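Uncharacterized protein (Bacteroides vulgatus, PDB 4FMR) is of unknown function but probably binds DNA through an IHF-like domain, which is joined to a second domain with an immunoglobulin-like fold. Local coordinates at residues N160-G165 / T217-G222. Sequence-based numbering, arbitrary orientation.
Sequences NLTVAG and TQYRGG
Thr217 turns OG1 away from its backbone N (chi1 -171°), and Tyr219 swings its ring the same way, which brings hydroxyl and phenol ring to the 160-165 loop. The contact joins two loops of the Ig-like domain, one following strand 153-159 and the other leaving strand 209-217 through an ST turn. Thr217 OG1 is the hub: it donates to Thr162 O at 2.6 Å, in the carbonyl plane and on a lone pair, while accepting from Ala164 N at 2.9 Å and, within the turn, from Tyr219 N. Three bonds thus fix the rotation of this buried hydroxyl. A valine in place of Thr217 would probably leave Ala164 N and Tyr219 N without this acceptor and Thr162 O without this donor. Gln218 N adds a backbone bond to Ala164 O at 2.9 Å, and its side-chain OE1, which accepts from Asp167 N, lies against Gly165 CA. The Tyr219 ring takes Thr162 CB over one face in a CH-pi contact, 3.8 Å from the centroid and displaced toward the rim; Ala164 CB packs on Tyr219 CB. Asn160 CB lies at the ring edge, in its plane, with the amide turned 40° from the ring and ND2 hydrogen-bonded to Lys130 O. Its OD1 receives Gly222 N at 3.2 Å, a nearly straight N-H...O bond (171°) whose donor sits above the carbonyl plane.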
loop_
_atom_site.group_PDB
_atom_site.type_symbol
_atom_site.label_atom_id
_atom_site.label_comp_id
_atom_site.label_asym_id
_atom_site.label_seq_id
_atom_site.Cartn_x
_atom_site.Cartn_y
_atom_site.Cartn_z
ATOM N N ASN B 160 -21.410 -17.922 -8.631
ATOM C CA ASN B 160 -21.538 -18.819 -9.784
ATOM C C ASN B 160 -20.429 -18.584 -10.823
ATOM O O ASN B 160 -20.697 -18.448 -12.016
ATOM C CB ASN B 160 -22.926 -18.661 -10.414
ATOM C CG ASN B 160 -24.002 -19.117 -9.470
ATOM O OD1 ASN B 160 -24.040 -20.284 -9.045
ATOM N ND2 ASN B 160 -24.868 -18.192 -9.085
ATOM N N LEU B 161 -19.182 -18.610 -10.349
ATOM C CA LEU B 161 -17.978 -18.351 -11.139
ATOM C C LEU B 161 -17.399 -19.623 -11.796
ATOM O O LEU B 161 -16.486 -19.479 -12.612
ATOM C CB LEU B 161 -16.892 -17.695 -10.247
ATOM C CG LEU B 161 -17.155 -16.264 -9.752
ATOM C CD1 LEU B 161 -15.945 -15.719 -8.981
ATOM C CD2 LEU B 161 -17.451 -15.317 -10.910
ATOM N N THR B 162 -17.932 -20.844 -11.472
ATOM C CA THR B 162 -17.452 -22.134 -12.006
ATOM C C THR B 162 -17.296 -22.070 -13.521
ATOM O O THR B 162 -18.244 -21.710 -14.217
ATOM C CB THR B 162 -18.389 -23.305 -11.614
ATOM O OG1 THR B 162 -18.563 -23.329 -10.205
ATOM C CG2 THR B 162 -17.859 -24.670 -12.054
ATOM N N VAL B 163 -16.099 -22.398 -14.021
ATOM C CA VAL B 163 -15.824 -22.413 -15.463
ATOM C C VAL B 163 -16.298 -23.793 -16.002
ATOM O O VAL B 163 -15.767 -24.828 -15.607
ATOM C CB VAL B 163 -14.334 -22.092 -15.776
ATOM C CG1 VAL B 163 -14.028 -22.285 -17.256
ATOM C CG2 VAL B 163 -13.975 -20.665 -15.346
ATOM N N ALA B 164 -17.351 -23.802 -16.816
ATOM C CA ALA B 164 -17.932 -25.047 -17.356
ATOM C C ALA B 164 -18.539 -24.812 -18.731
ATOM O O ALA B 164 -18.868 -23.669 -19.069
ATOM C CB ALA B 164 -18.994 -25.602 -16.407
ATOM N N GLY B 165 -18.669 -25.889 -19.512
ATOM C CA GLY B 165 -19.223 -25.815 -20.854
ATOM C C GLY B 165 -18.282 -26.225 -21.969
ATOM O O GLY B 165 -17.060 -26.101 -21.858
ATOM N N THR B 217 -18.456 -18.430 -18.895
ATOM C CA THR B 217 -18.869 -19.783 -18.543
ATOM C C THR B 217 -20.302 -20.061 -18.980
ATOM O O THR B 217 -21.091 -19.128 -19.169
ATOM C CB THR B 217 -18.694 -19.997 -17.002
ATOM O OG1 THR B 217 -18.899 -21.371 -16.665
ATOM C CG2 THR B 217 -19.578 -19.073 -16.150
ATOM N N GLN B 218 -20.634 -21.364 -19.120
ATOM C CA GLN B 218 -21.986 -21.838 -19.444
ATOM C C GLN B 218 -22.632 -22.470 -18.185
ATOM O O GLN B 218 -23.696 -23.092 -18.265
ATOM C CB GLN B 218 -21.956 -22.825 -20.620
ATOM C CG GLN B 218 -21.692 -22.129 -21.937
ATOM C CD GLN B 218 -21.375 -23.075 -23.056
ATOM O OE1 GLN B 218 -20.286 -23.654 -23.124
ATOM N NE2 GLN B 218 -22.290 -23.190 -24.000
ATOM N N TYR B 219 -21.978 -22.292 -17.022
ATOM C CA TYR B 219 -22.450 -22.764 -15.727
ATOM C C TYR B 219 -23.609 -21.889 -15.275
ATOM O O TYR B 219 -23.444 -20.673 -15.150
ATOM C CB TYR B 219 -21.305 -22.760 -14.683
ATOM C CG TYR B 219 -21.745 -23.160 -13.288
ATOM C CD1 TYR B 219 -21.962 -24.498 -12.956
ATOM C CD2 TYR B 219 -21.956 -22.200 -12.302
ATOM C CE1 TYR B 219 -22.393 -24.866 -11.681
ATOM C CE2 TYR B 219 -22.374 -22.555 -11.022
ATOM C CZ TYR B 219 -22.588 -23.889 -10.711
ATOM O OH TYR B 219 -23.009 -24.220 -9.443
ATOM N N ARG B 220 -24.766 -22.516 -15.013
ATOM C CA ARG B 220 -26.011 -21.874 -14.577
ATOM C C ARG B 220 -26.075 -21.743 -13.052
ATOM O O ARG B 220 -25.654 -22.666 -12.338
ATOM C CB ARG B 220 -27.207 -22.712 -15.069
ATOM C CG ARG B 220 -28.566 -22.023 -14.944
ATOM C CD ARG B 220 -29.726 -22.973 -15.198
ATOM N NE ARG B 220 -29.666 -23.620 -16.513
ATOM C CZ ARG B 220 -30.145 -23.096 -17.638
ATOM N NH1 ARG B 220 -30.714 -21.896 -17.631
ATOM N NH2 ARG B 220 -30.049 -23.766 -18.782
ATOM N N GLY B 221 -26.663 -20.633 -12.584
ATOM C CA GLY B 221 -26.883 -20.339 -11.168
ATOM C C GLY B 221 -27.481 -21.502 -10.391
ATOM O O GLY B 221 -28.571 -21.988 -10.729
ATOM N N GLY B 222 -26.728 -21.970 -9.389
ATOM C CA GLY B 222 -27.084 -23.095 -8.530
ATOM C C GLY B 222 -27.207 -24.389 -9.305
ATOM O O GLY B 222 -26.338 -24.717 -10.126
#